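Long-range contacts in beta-glucosidase (Saccharopolyspora erythraea D, PDB 5M6G), which probably hydrolyses terminal, non-reducing beta-D-glucosyl residues with release of beta-D-glucose, as a member of glycosyl hydrolase family 3: residues A[64-69]-A[368-373]; A[123-128]-A[375-380]; A[228-233]-A[272-277]; A[262-267]-A[299-304]; A[305-310]-A[334-339]. All coordinates share one frame; numbering follows the deposited sequence.

Contact 1 (A[64-69]-A[368-373]); sequences LGQMVQ and DANRRI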
# COMPACT_ATOMS: atom_id res chain seq x y z
N LEU A 64 18.84 1.46 -22.70
CA LEU A 64 18.74 0.28 -21.85
C LEU A 64 18.84 0.67 -20.39
O LEU A 64 18.06 0.19 -19.56
CB LEU A 64 19.84 -0.72 -22.21
CG LEU A 64 19.80 -1.19 -23.67
CD1 LEU A 64 20.99 -2.08 -23.96
CD2 LEU A 64 18.47 -1.91 -24.00
N GLY A 65 19.77 1.57 -20.07
CA GLY A 65 19.90 2.04 -18.69
C GLY A 65 18.61 2.62 -18.14
O GLY A 65 18.25 2.36 -16.99
N GLN A 66 17.89 3.40 -18.95
CA GLN A 66 16.67 4.03 -18.46
C GLN A 66 15.63 3.00 -18.04
O GLN A 66 14.76 3.32 -17.23
CB GLN A 66 16.04 4.96 -19.51
CG GLN A 66 16.76 6.28 -19.70
CD GLN A 66 16.79 7.10 -18.44
OE1 GLN A 66 15.75 7.50 -17.91
NE2 GLN A 66 18.00 7.36 -17.94
N MET A 67 15.70 1.78 -18.58
CA MET A 67 14.70 0.76 -18.28
C MET A 67 14.97 0.03 -16.97
O MET A 67 14.18 -0.85 -16.59
CB MET A 67 14.62 -0.22 -19.45
CG MET A 67 14.07 0.43 -20.71
SD MET A 67 14.17 -0.61 -22.18
CE MET A 67 13.03 -1.91 -21.70
N VAL A 68 16.04 0.38 -16.26
CA VAL A 68 16.45 -0.29 -15.03
C VAL A 68 16.00 0.54 -13.83
O VAL A 68 16.22 1.76 -13.78
CB VAL A 68 17.97 -0.50 -15.01
CG1 VAL A 68 18.41 -1.03 -13.65
CG2 VAL A 68 18.40 -1.46 -16.15
N GLN A 69 15.36 -0.12 -12.86
CA GLN A 69 15.16 0.44 -11.53
C GLN A 69 15.83 -0.50 -10.54
O GLN A 69 15.39 -1.65 -10.38
CB GLN A 69 13.68 0.63 -11.20
CG GLN A 69 13.45 1.25 -9.81
CD GLN A 69 11.98 1.30 -9.47
OE1 GLN A 69 11.36 0.27 -9.24
NE2 GLN A 69 11.40 2.50 -9.49
N ASP A 368 9.67 2.56 -27.22
CA ASP A 368 8.40 2.75 -26.53
C ASP A 368 8.61 2.85 -25.02
O ASP A 368 8.06 3.74 -24.36
CB ASP A 368 7.44 1.60 -26.87
CG ASP A 368 6.21 1.59 -26.00
OD1 ASP A 368 5.40 2.53 -26.11
OD2 ASP A 368 6.05 0.64 -25.21
N ALA A 369 9.43 1.95 -24.45
CA ALA A 369 9.67 2.00 -23.01
C ALA A 369 10.34 3.32 -22.63
O ALA A 369 9.97 3.94 -21.62
CB ALA A 369 10.53 0.82 -22.58
N ASN A 370 11.29 3.77 -23.44
CA ASN A 370 11.98 5.01 -23.10
C ASN A 370 11.08 6.21 -23.25
O ASN A 370 11.13 7.13 -22.43
CB ASN A 370 13.23 5.18 -23.95
CG ASN A 370 14.42 4.58 -23.30
OD1 ASN A 370 15.27 5.29 -22.77
ND2 ASN A 370 14.46 3.25 -23.26
N ARG A 371 10.26 6.25 -24.30
CA ARG A 371 9.33 7.36 -24.44
C ARG A 371 8.41 7.46 -23.23
O ARG A 371 8.15 8.56 -22.71
CB ARG A 371 8.53 7.19 -25.72
CG ARG A 371 7.64 8.35 -26.08
CD ARG A 371 7.23 8.21 -27.54
NE ARG A 371 8.39 7.92 -28.38
CZ ARG A 371 8.57 6.81 -29.09
NH1 ARG A 371 7.67 5.83 -29.09
NH2 ARG A 371 9.68 6.67 -29.81
N ARG A 372 7.94 6.32 -22.73
CA ARG A 372 7.05 6.33 -21.58
C ARG A 372 7.79 6.76 -20.31
O ARG A 372 7.27 7.58 -19.54
CB ARG A 372 6.41 4.95 -21.42
CG ARG A 372 5.44 4.64 -22.56
CD ARG A 372 5.02 3.19 -22.56
NE ARG A 372 4.03 2.93 -23.60
CZ ARG A 372 2.71 2.98 -23.41
NH1 ARG A 372 2.23 3.27 -22.21
NH2 ARG A 372 1.89 2.73 -24.43
N ILE A 373 9.00 6.26 -20.08
CA ILE A 373 9.75 6.64 -18.88
C ILE A 373 10.13 8.11 -18.93
O ILE A 373 9.90 8.87 -17.98
CB ILE A 373 11.00 5.75 -18.71
CG1 ILE A 373 10.64 4.29 -18.44
CG2 ILE A 373 11.91 6.31 -17.60
CD1 ILE A 373 11.75 3.32 -18.86
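Met67 lays its thioether along Ala369, and beside it Ile373 presses on the turn that leaves helix 60-66; these two meetings are the tight part of the contact. A bend at chi3 (65°) brings CG, SD and CE of Met67 all near the Ala369 methyl, CE at 3.8 Å from Ala369 CB. Ile373 CD1 stands 3.4 Å from Gln66 O and 4.1 Å from Met67 CG. Asn370 crosses Gln66 and Met67 at about a right angle, its OD1 3.4 Å from Gln66 CB and its ND2 3.8 Å from Met67 CG. No hydrogen bond joins the segments: the carbonyls of Lys63 and Ile366 hold Asn370 ND2, and Lys377 holds Gln66 OE1. With Met67 cut back to an alanine, the Ala369 methyl and the flank of the Asn370 amide would probably lose their packing partner. Exposed Arg371 marks the solvent side. On another flank of helix 363-379, away from 64-69, Arg372 NE salt-bridges Asp368 OD1 (2.9 Å) and NH1 goes on to the Phe303 and Gly305 carbonyls. In the TIM-barrel-like domain the contact joins this helix to the start of strand 68-71, Met67 also touching Leu352 of helix 345-357 and Phe339 of strand 339-341.

Contact 2 (A[123-128]-A[375-380]); sequences PLIYGV and TKKFEL
Lys377 reaches from helix 363-379 to the entrance of strand 125-128 and ends on the carbonyl of Pro123. Its CB already points at the strand, and beyond CG the chain is fully extended. CB and CG only span the gap; the first close meeting is at CD, 3.5 Å from Pro123 O. CE is 3.3 Å from the same oxygen, Pro123 O, and passes Ile125 CG2 at 3.8 Å, a methyl that chi1 of -167° sets between the backbone N and carbonyl carbon. At the tip, NZ donates to Pro123 O over 2.8 Å, meeting the carbonyl at a C=O...N angle of 151° and slightly tilted from its plane. Gln66 OE1 and Gly86 O also bond to NZ; three neutral oxygens grip this buried ammonium, and their dipoles probably help to stabilise its charge. A methionine in place of Lys377 would probably leave those three oxygens without their common donor inside the protein. One turn on, Leu380 meets the other arm of Ile125 at about a right angle, Leu380 CD1 lying 3.5 Å from Ile125 CD1. The pairing is helix-on-strand packing in the TIM-barrel-like domain: strand 125-128 runs between strands 87-90 and 176-177, where Asp175 of a magnesium site bonds to Tyr126 N, while helix 101-116 touches Pro123 and helix 47-57 packs on Phe378.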
# COMPACT_ATOMS: atom_id res chain seq x y z
N PRO A 123 17.90 13.16 -15.25
CA PRO A 123 17.73 13.00 -13.81
C PRO A 123 17.14 11.65 -13.48
O PRO A 123 16.41 11.03 -14.28
CB PRO A 123 16.79 14.15 -13.43
CG PRO A 123 16.05 14.45 -14.69
CD PRO A 123 16.96 14.12 -15.83
N LEU A 124 17.50 11.17 -12.29
CA LEU A 124 16.96 9.93 -11.76
C LEU A 124 15.51 10.13 -11.31
O LEU A 124 15.12 11.22 -10.89
CB LEU A 124 17.80 9.48 -10.58
CG LEU A 124 17.86 8.03 -10.17
CD1 LEU A 124 18.53 7.22 -11.25
CD2 LEU A 124 18.65 7.95 -8.88
N ILE A 125 14.72 9.06 -11.40
CA ILE A 125 13.42 9.00 -10.72
C ILE A 125 13.55 7.96 -9.61
O ILE A 125 14.14 6.89 -9.81
CB ILE A 125 12.27 8.68 -11.71
CG1 ILE A 125 10.90 8.93 -11.07
CG2 ILE A 125 12.36 7.25 -12.26
CD1 ILE A 125 9.75 8.79 -12.06
N TYR A 126 13.08 8.31 -8.42
CA TYR A 126 13.24 7.46 -7.25
C TYR A 126 11.86 6.97 -6.81
O TYR A 126 10.94 7.78 -6.67
CB TYR A 126 13.92 8.22 -6.10
CG TYR A 126 14.59 7.33 -5.08
CD1 TYR A 126 13.84 6.56 -4.18
CD2 TYR A 126 15.98 7.25 -5.00
CE1 TYR A 126 14.45 5.75 -3.25
CE2 TYR A 126 16.60 6.44 -4.06
CZ TYR A 126 15.83 5.69 -3.19
OH TYR A 126 16.45 4.88 -2.26
N GLY A 127 11.73 5.66 -6.61
CA GLY A 127 10.47 5.07 -6.19
C GLY A 127 10.52 4.47 -4.79
O GLY A 127 11.59 4.12 -4.29
N VAL A 128 9.36 4.35 -4.14
CA VAL A 128 9.29 3.83 -2.78
C VAL A 128 7.87 3.33 -2.56
O VAL A 128 6.93 3.77 -3.21
CB VAL A 128 9.67 4.93 -1.76
CG1 VAL A 128 8.56 5.98 -1.65
CG2 VAL A 128 9.95 4.34 -0.40
N THR A 375 8.94 10.59 -20.66
CA THR A 375 7.80 11.49 -20.60
C THR A 375 7.43 11.80 -19.15
O THR A 375 7.21 12.96 -18.79
CB THR A 375 6.61 10.89 -21.36
OG1 THR A 375 6.90 10.91 -22.76
CG2 THR A 375 5.34 11.69 -21.11
N LYS A 376 7.39 10.77 -18.30
CA LYS A 376 7.04 10.99 -16.90
C LYS A 376 8.12 11.78 -16.17
O LYS A 376 7.80 12.62 -15.31
CB LYS A 376 6.79 9.64 -16.23
CG LYS A 376 5.51 8.97 -16.73
CD LYS A 376 4.29 9.75 -16.21
CE LYS A 376 3.00 9.43 -16.98
NZ LYS A 376 2.99 9.98 -18.39
N LYS A 377 9.39 11.56 -16.51
CA LYS A 377 10.44 12.38 -15.91
C LYS A 377 10.28 13.86 -16.27
O LYS A 377 10.43 14.73 -15.41
CB LYS A 377 11.82 11.87 -16.33
CG LYS A 377 12.16 10.51 -15.73
CD LYS A 377 13.60 10.11 -16.07
CE LYS A 377 14.04 8.89 -15.28
NZ LYS A 377 15.51 8.62 -15.45
N PHE A 378 9.96 14.17 -17.54
CA PHE A 378 9.72 15.56 -17.90
C PHE A 378 8.48 16.12 -17.23
O PHE A 378 8.47 17.25 -16.74
CB PHE A 378 9.60 15.72 -19.42
CG PHE A 378 10.91 15.68 -20.14
CD1 PHE A 378 11.76 16.78 -20.11
CD2 PHE A 378 11.29 14.56 -20.85
CE1 PHE A 378 12.99 16.75 -20.77
CE2 PHE A 378 12.50 14.52 -21.53
CZ PHE A 378 13.36 15.63 -21.47
N GLU A 379 7.40 15.34 -17.22
CA GLU A 379 6.16 15.81 -16.60
C GLU A 379 6.37 16.07 -15.12
O GLU A 379 5.84 17.04 -14.57
CB GLU A 379 5.04 14.79 -16.82
CG GLU A 379 4.55 14.74 -18.28
CD GLU A 379 3.60 13.58 -18.57
OE1 GLU A 379 3.64 12.56 -17.84
OE2 GLU A 379 2.84 13.67 -19.55
N LEU A 380 7.16 15.23 -14.45
CA LEU A 380 7.42 15.42 -13.03
C LEU A 380 8.28 16.63 -12.75
O LEU A 380 8.49 16.96 -11.58
CB LEU A 380 8.08 14.17 -12.44
CG LEU A 380 7.09 13.05 -12.13
CD1 LEU A 380 7.82 11.74 -11.92
CD2 LEU A 380 6.27 13.42 -10.89

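Contact 3 (A[228-233]-A[272-277]); sequences ATAKHY and GSVMVS. With SOR (sorbitol), chain L.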
# COMPACT_ATOMS: atom_id res chain seq x y z
N ALA A 228 1.85 8.28 -8.92
CA ALA A 228 1.17 7.15 -8.31
C ALA A 228 1.30 5.92 -9.20
O ALA A 228 1.63 6.02 -10.40
CB ALA A 228 -0.31 7.48 -8.07
N THR A 229 1.04 4.75 -8.60
CA THR A 229 1.19 3.46 -9.28
C THR A 229 -0.05 2.62 -9.01
O THR A 229 -0.29 2.20 -7.88
CB THR A 229 2.43 2.72 -8.78
OG1 THR A 229 3.56 3.60 -8.76
CG2 THR A 229 2.73 1.53 -9.68
N ALA A 230 -0.84 2.35 -10.05
CA ALA A 230 -1.91 1.37 -9.90
C ALA A 230 -1.30 -0.02 -9.91
O ALA A 230 -0.60 -0.39 -10.86
CB ALA A 230 -2.95 1.53 -11.01
N LYS A 231 -1.53 -0.79 -8.84
CA LYS A 231 -0.95 -2.13 -8.72
C LYS A 231 -1.95 -3.10 -8.07
O LYS A 231 -2.89 -2.67 -7.40
CB LYS A 231 0.35 -2.09 -7.91
CG LYS A 231 0.17 -1.84 -6.41
CD LYS A 231 1.52 -1.59 -5.71
CE LYS A 231 1.36 -1.63 -4.17
NZ LYS A 231 2.69 -1.48 -3.48
N HIS A 232 -1.78 -4.41 -8.25
CA HIS A 232 -0.86 -5.02 -9.20
C HIS A 232 -1.67 -5.57 -10.38
O HIS A 232 -2.62 -6.34 -10.19
CB HIS A 232 -0.04 -6.13 -8.55
CG HIS A 232 0.57 -5.75 -7.24
ND1 HIS A 232 -0.14 -5.75 -6.06
CD2 HIS A 232 1.83 -5.38 -6.92
CE1 HIS A 232 0.65 -5.39 -5.07
NE2 HIS A 232 1.86 -5.16 -5.56
N TYR A 233 -1.28 -5.19 -11.59
CA TYR A 233 -1.99 -5.53 -12.81
C TYR A 233 -1.68 -6.96 -13.27
O TYR A 233 -0.52 -7.25 -13.55
CB TYR A 233 -1.59 -4.53 -13.92
CG TYR A 233 -2.36 -4.72 -15.21
CD1 TYR A 233 -3.58 -4.09 -15.40
CD2 TYR A 233 -1.88 -5.55 -16.21
CE1 TYR A 233 -4.31 -4.28 -16.57
CE2 TYR A 233 -2.61 -5.75 -17.39
CZ TYR A 233 -3.82 -5.11 -17.55
OH TYR A 233 -4.58 -5.27 -18.70
N GLY A 272 0.17 7.72 -13.34
CA GLY A 272 1.38 7.80 -14.15
C GLY A 272 2.03 6.47 -14.42
O GLY A 272 2.72 6.30 -15.44
N SER A 273 1.81 5.50 -13.53
CA SER A 273 2.49 4.21 -13.60
C SER A 273 1.50 3.09 -13.28
O SER A 273 0.54 3.30 -12.54
CB SER A 273 3.66 4.15 -12.61
OG SER A 273 4.39 2.95 -12.76
N VAL A 274 1.75 1.92 -13.86
CA VAL A 274 1.05 0.69 -13.51
C VAL A 274 2.10 -0.37 -13.22
O VAL A 274 3.05 -0.53 -14.01
CB VAL A 274 0.09 0.22 -14.63
CG1 VAL A 274 -0.40 -1.18 -14.36
CG2 VAL A 274 -1.09 1.18 -14.76
N MET A 275 1.96 -1.08 -12.11
CA MET A 275 2.88 -2.15 -11.75
C MET A 275 2.24 -3.50 -12.04
O MET A 275 1.08 -3.74 -11.67
CB MET A 275 3.29 -2.07 -10.28
CG MET A 275 4.30 -3.14 -9.93
SD MET A 275 4.75 -3.21 -8.19
CE MET A 275 5.43 -1.57 -7.98
N VAL A 276 3.00 -4.40 -12.70
CA VAL A 276 2.46 -5.71 -13.07
C VAL A 276 2.57 -6.67 -11.88
O VAL A 276 3.43 -6.53 -11.01
CB VAL A 276 3.21 -6.25 -14.31
CG1 VAL A 276 2.62 -7.60 -14.77
CG2 VAL A 276 3.13 -5.23 -15.43
N SER A 277 1.67 -7.67 -11.84
CA SER A 277 1.59 -8.61 -10.73
C SER A 277 2.50 -9.82 -10.91
O SER A 277 2.71 -10.31 -12.03
CB SER A 277 0.16 -9.10 -10.55
OG SER A 277 0.13 -10.16 -9.60
C1 SOR L . 4.62 -4.40 -4.30
C2 SOR L . 5.75 -3.55 -3.75
C3 SOR L . 7.04 -4.38 -3.77
C4 SOR L . 8.12 -3.72 -2.91
C5 SOR L . 9.18 -4.71 -2.43
C6 SOR L . 9.98 -4.05 -1.31
O1 SOR L . 3.38 -3.94 -3.84
O2 SOR L . 5.91 -2.39 -4.54
O3 SOR L . 7.48 -4.48 -5.09
O4 SOR L . 8.74 -2.68 -3.63
O5 SOR L . 8.61 -5.93 -1.97
O6 SOR L . 10.69 -5.02 -0.57
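A chi1 of -48° at His232, with Met275 CG anti to the backbone N, lays these two side chains side by side, both heading for the bound sorbitol; chi1 of 72° puts Lys231 CG between its backbone N and carbonyl carbon, the chain extended beyond toward the ligand. They stand on neighbouring parallel strands of the TIM-barrel-like domain, whose short axes diverge by 29°. The backbone ladder runs from Ala230 N to Ser273 O, Met275 N to Ala230 O, Tyr233 N to Met275 O and Ser277 N to Tyr233 O. Between Ala230 and Tyr233 the register slips by one residue, a beta bulge that coincides with the cis peptide bond before His232 and probably helps the consecutive Lys231 and His232 to reach the same oxygen. Lys231 NZ donates to sorbitol O1 over 2.6 Å, and His232 NE2 shares a hydrogen bond of 2.6 Å with that O1, near the ring plane at its edge, consistent with the Lys-His pair of the glucose subsite in many family 3 enzymes. Asp236 bonds to His232 ND1 and so helps fix the ring's rotation. Met275 CE lies 3.6 Å from sorbitol O2 and its SD 3.9 Å from His232 CD2; lower down its CB packs on Thr229 CG2. Over the centre of the imidazole, Lys231 CG stands 3.7 Å above the His232 ring plane.

Contact 4 (A[262-267]-A[299-304]); sequences PFREAI and GELGFT
Ile267 is the apolar centre of this contact, meeting Leu301 and Phe303 each at about a right angle. Its CD1 lies 4.0 Å from Leu301 CB, and its CG1 lies 3.8 Å from Phe303 CD1, an approach oblique to the aromatic ring. Nearer the surface, Leu301 CD2 sits over one face of the Arg264 guanidinium, 3.2 Å from Arg264 NH1 and 3.6 Å from Arg264 CZ. A bend at chi3 of Arg264 (-67°) turns the flat group across the leucine. At the guanidinium edge Glu300 OE2 stays 4.2 Å from Arg264 NH2, too far for a salt bridge, so the two charges are only near each other; Glu300 OE1 has its ion-pair partner in Arg256. In the next shell, Leu297 touches both Ile267 and Phe303. Gly302, with positive phi (61°), breaks the helical path after Leu301 and lets the chain swing Phe303 inward, where its ring reaches Val274. The Phe303 carbonyl is bonded by Arg372 NH1. Helix 261-268 leads into strand 273-276, and helix 290-300 into strand 306-308, the neighbouring strand. The contact thus joins consecutive outer helices of a beta/alpha barrel at the point where the second one turns back toward its strand.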
# COMPACT_ATOMS: atom_id res chain seq x y z
N PRO A 262 -10.95 -1.17 -11.59
CA PRO A 262 -10.15 -0.17 -10.85
C PRO A 262 -8.95 0.34 -11.64
O PRO A 262 -8.56 1.50 -11.46
CB PRO A 262 -9.71 -0.93 -9.59
CG PRO A 262 -10.81 -1.92 -9.38
CD PRO A 262 -11.12 -2.39 -10.78
N PHE A 263 -8.37 -0.48 -12.51
CA PHE A 263 -7.31 0.03 -13.37
C PHE A 263 -7.85 1.04 -14.38
O PHE A 263 -7.21 2.07 -14.62
CB PHE A 263 -6.61 -1.13 -14.08
CG PHE A 263 -5.72 -1.91 -13.16
CD1 PHE A 263 -4.47 -1.42 -12.82
CD2 PHE A 263 -6.17 -3.10 -12.59
CE1 PHE A 263 -3.65 -2.13 -11.94
CE2 PHE A 263 -5.38 -3.81 -11.71
CZ PHE A 263 -4.11 -3.32 -11.37
N ARG A 264 -9.02 0.77 -14.96
CA ARG A 264 -9.63 1.72 -15.88
C ARG A 264 -9.85 3.08 -15.22
O ARG A 264 -9.53 4.12 -15.79
CB ARG A 264 -10.96 1.16 -16.40
CG ARG A 264 -11.40 1.67 -17.75
CD ARG A 264 -12.79 1.12 -18.14
NE ARG A 264 -12.80 -0.32 -18.37
CZ ARG A 264 -12.53 -0.88 -19.54
NH1 ARG A 264 -12.22 -0.12 -20.58
NH2 ARG A 264 -12.58 -2.20 -19.69
N GLU A 265 -10.40 3.07 -13.99
CA GLU A 265 -10.62 4.32 -13.26
C GLU A 265 -9.31 5.02 -12.93
O GLU A 265 -9.23 6.26 -12.99
CB GLU A 265 -11.39 4.04 -11.97
CG GLU A 265 -12.90 4.17 -12.12
CD GLU A 265 -13.32 5.59 -12.45
OE1 GLU A 265 -13.22 6.46 -11.56
OE2 GLU A 265 -13.74 5.82 -13.61
N ALA A 266 -8.29 4.27 -12.53
CA ALA A 266 -7.02 4.91 -12.21
C ALA A 266 -6.43 5.57 -13.45
O ALA A 266 -5.89 6.68 -13.38
CB ALA A 266 -6.04 3.89 -11.62
N ILE A 267 -6.56 4.91 -14.60
CA ILE A 267 -6.08 5.47 -15.85
C ILE A 267 -6.86 6.74 -16.21
O ILE A 267 -6.27 7.75 -16.62
CB ILE A 267 -6.16 4.41 -16.96
CG1 ILE A 267 -5.14 3.30 -16.69
CG2 ILE A 267 -5.96 5.03 -18.35
CD1 ILE A 267 -5.36 2.04 -17.52
N GLY A 299 -3.03 -1.05 -25.10
CA GLY A 299 -3.82 -0.91 -26.31
C GLY A 299 -5.26 -0.55 -26.02
O GLY A 299 -5.67 0.60 -26.20
N GLU A 300 -6.02 -1.54 -25.54
CA GLU A 300 -7.46 -1.35 -25.36
C GLU A 300 -7.76 -0.26 -24.35
O GLU A 300 -8.63 0.59 -24.59
CB GLU A 300 -8.10 -2.67 -24.96
CG GLU A 300 -9.59 -2.54 -24.76
CD GLU A 300 -10.23 -3.77 -24.17
OE1 GLU A 300 -9.73 -4.89 -24.44
OE2 GLU A 300 -11.22 -3.62 -23.42
N LEU A 301 -7.07 -0.26 -23.20
CA LEU A 301 -7.27 0.77 -22.19
C LEU A 301 -6.52 2.05 -22.50
O LEU A 301 -6.70 3.04 -21.79
CB LEU A 301 -6.85 0.26 -20.80
CG LEU A 301 -7.63 -0.95 -20.26
CD1 LEU A 301 -7.36 -1.21 -18.77
CD2 LEU A 301 -9.11 -0.78 -20.51
N GLY A 302 -5.67 2.04 -23.53
CA GLY A 302 -4.97 3.25 -23.94
C GLY A 302 -4.05 3.85 -22.89
O GLY A 302 -3.89 5.07 -22.85
N PHE A 303 -3.44 3.02 -22.04
CA PHE A 303 -2.54 3.53 -21.01
C PHE A 303 -1.25 4.04 -21.64
O PHE A 303 -0.51 3.26 -22.25
CB PHE A 303 -2.24 2.44 -19.99
CG PHE A 303 -1.29 2.88 -18.92
CD1 PHE A 303 -1.62 3.95 -18.10
CD2 PHE A 303 -0.09 2.21 -18.70
CE1 PHE A 303 -0.74 4.38 -17.09
CE2 PHE A 303 0.78 2.62 -17.70
CZ PHE A 303 0.45 3.70 -16.89
N THR A 304 -0.97 5.33 -21.47
CA THR A 304 0.22 5.96 -22.06
C THR A 304 1.36 6.15 -21.07
O THR A 304 2.36 6.79 -21.41
CB THR A 304 -0.14 7.32 -22.67
OG1 THR A 304 -0.53 8.22 -21.62
CG2 THR A 304 -1.25 7.20 -23.68

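Contact 5 (A[305-310]-A[334-339]); sequences GLVVSD and AGIDMF. With SOR (sorbitol), chain L.
Phe339 and Ser309 meet obliquely, Ser309 CB lying 4.2 Å from Phe339 CD2, while one face of the phenyl ring carries the Ile336 CG2 methyl, 3.6 Å above the plane and offset toward the rim. The second flat group is the Asp337 carboxylate. Its OD2 uses the anti lone pair to accept from Val307 N, a bond of 2.8 Å at 164°, and its OD1 makes salt bridges to Lys298 and Arg365, so this buried charge is satisfied at both oxygens. Val307 O in turn takes two donors: Met338 N in the carbonyl plane at 3.0 Å, and Asp337 N tilted from that plane at 2.8 Å. Further on, Ser309 N donates to Met338 O over 2.9 Å. Val308 and Met338 form a single bridge, and Leu306 CD2 packs 3.8 Å from Met338 CB. Gly335 closes helix 325-334 with a Schellman motif, which turns the chain toward Val307. At the far end of its segment Asp310 OD1 accepts from sorbitol O3 over 2.5 Å. A strand with its ligand-binding aspartate at the C-terminal end, tied to the return segment after the next helix, is the beta-alpha-beta organisation of a TIM-barrel-like domain.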
# COMPACT_ATOMS: atom_id res chain seq x y z
N GLY A 305 1.23 5.62 -19.86
CA GLY A 305 2.19 5.86 -18.81
C GLY A 305 3.26 4.80 -18.74
O GLY A 305 3.50 4.05 -19.69
N LEU A 306 3.89 4.71 -17.57
CA LEU A 306 5.06 3.87 -17.36
C LEU A 306 4.63 2.55 -16.74
O LEU A 306 4.12 2.53 -15.62
CB LEU A 306 6.04 4.61 -16.44
CG LEU A 306 7.50 4.19 -16.24
CD1 LEU A 306 8.20 5.30 -15.46
CD2 LEU A 306 7.61 2.86 -15.51
N VAL A 307 4.85 1.44 -17.45
CA VAL A 307 4.56 0.11 -16.91
C VAL A 307 5.83 -0.43 -16.25
O VAL A 307 6.86 -0.61 -16.91
CB VAL A 307 4.07 -0.84 -18.00
CG1 VAL A 307 3.80 -2.22 -17.40
CG2 VAL A 307 2.83 -0.27 -18.66
N VAL A 308 5.76 -0.69 -14.95
CA VAL A 308 6.91 -1.15 -14.19
C VAL A 308 6.65 -2.58 -13.70
O VAL A 308 5.51 -2.94 -13.38
CB VAL A 308 7.23 -0.20 -13.02
CG1 VAL A 308 6.08 -0.15 -12.02
CG2 VAL A 308 8.55 -0.57 -12.34
N SER A 309 7.71 -3.39 -13.68
CA SER A 309 7.60 -4.74 -13.13
C SER A 309 7.54 -4.70 -11.60
O SER A 309 7.85 -3.69 -10.97
CB SER A 309 8.79 -5.59 -13.58
OG SER A 309 9.91 -5.43 -12.71
N ASP A 310 7.13 -5.83 -11.01
CA ASP A 310 7.33 -6.02 -9.58
C ASP A 310 8.77 -6.46 -9.33
O ASP A 310 9.56 -6.67 -10.26
CB ASP A 310 6.31 -7.02 -9.01
CG ASP A 310 5.98 -6.75 -7.53
OD1 ASP A 310 6.84 -6.21 -6.79
OD2 ASP A 310 4.85 -7.09 -7.11
N ALA A 334 6.56 -8.54 -23.53
CA ALA A 334 5.20 -8.44 -23.03
C ALA A 334 4.73 -6.99 -22.96
O ALA A 334 3.52 -6.75 -22.88
CB ALA A 334 5.08 -9.10 -21.65
N GLY A 335 5.64 -6.01 -23.00
CA GLY A 335 5.26 -4.62 -22.97
C GLY A 335 5.66 -3.86 -21.71
O GLY A 335 5.30 -2.68 -21.59
N ILE A 336 6.38 -4.48 -20.77
CA ILE A 336 6.82 -3.78 -19.57
C ILE A 336 7.94 -2.79 -19.92
O ILE A 336 8.83 -3.10 -20.73
CB ILE A 336 7.26 -4.79 -18.50
CG1 ILE A 336 6.05 -5.63 -18.06
CG2 ILE A 336 7.88 -4.09 -17.27
CD1 ILE A 336 6.37 -6.67 -17.00
N ASP A 337 7.90 -1.61 -19.32
CA ASP A 337 8.82 -0.53 -19.66
C ASP A 337 10.03 -0.44 -18.75
O ASP A 337 11.13 -0.12 -19.22
CB ASP A 337 8.09 0.82 -19.63
CG ASP A 337 6.88 0.83 -20.53
OD1 ASP A 337 7.01 0.47 -21.72
OD2 ASP A 337 5.79 1.19 -20.04
N MET A 338 9.85 -0.67 -17.45
CA MET A 338 10.92 -0.51 -16.48
C MET A 338 10.96 -1.74 -15.59
O MET A 338 9.91 -2.28 -15.22
CB MET A 338 10.72 0.76 -15.63
CG MET A 338 11.77 0.94 -14.54
SD MET A 338 11.68 2.56 -13.76
CE MET A 338 12.54 3.57 -14.97
N PHE A 339 12.16 -2.18 -15.24
CA PHE A 339 12.33 -3.45 -14.56
C PHE A 339 12.94 -3.24 -13.18
O PHE A 339 14.06 -2.73 -13.06
CB PHE A 339 13.13 -4.41 -15.43
CG PHE A 339 12.37 -4.79 -16.66
CD1 PHE A 339 12.34 -3.94 -17.75
CD2 PHE A 339 11.59 -5.93 -16.67
CE1 PHE A 339 11.58 -4.26 -18.86
CE2 PHE A 339 10.84 -6.26 -17.76
CZ PHE A 339 10.83 -5.43 -18.86
C1 SOR L . 4.62 -4.40 -4.30
C2 SOR L . 5.75 -3.55 -3.75
C3 SOR L . 7.04 -4.38 -3.77
C4 SOR L . 8.12 -3.72 -2.91
C5 SOR L . 9.18 -4.71 -2.43
C6 SOR L . 9.98 -4.05 -1.31
O1 SOR L . 3.38 -3.94 -3.84
O2 SOR L . 5.91 -2.39 -4.54
O3 SOR L . 7.48 -4.48 -5.09
O4 SOR L . 8.74 -2.68 -3.63
O5 SOR L . 8.61 -5.93 -1.97
O6 SOR L . 10.69 -5.02 -0.57

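All five contacts belong to the barrel-like part of the enzyme, and two reach the ligand: contacts 3 and 5, centres 9 Å apart, converge on sorbitol. They share neighbouring strands, joined by Val308 N and Val274 O at 2.9 Å. Contact 4 backs contact 3 from outside, Phe303 CZ lying 3.6 Å from Val274 CG2. Contact 5 passes into contact 1 through Phe339 N and Met67 O, 2.8 Å apart, so the segments follow one another side by side: 306-308, the run into 339-341, then 68-71. Contacts 1 and 2 use successive turns of helix 363-379 and meet where Lys377 NZ lies 2.7 Å from Gln66 OE1. In contact 2, Ile125 remains about 14 Å from sorbitol.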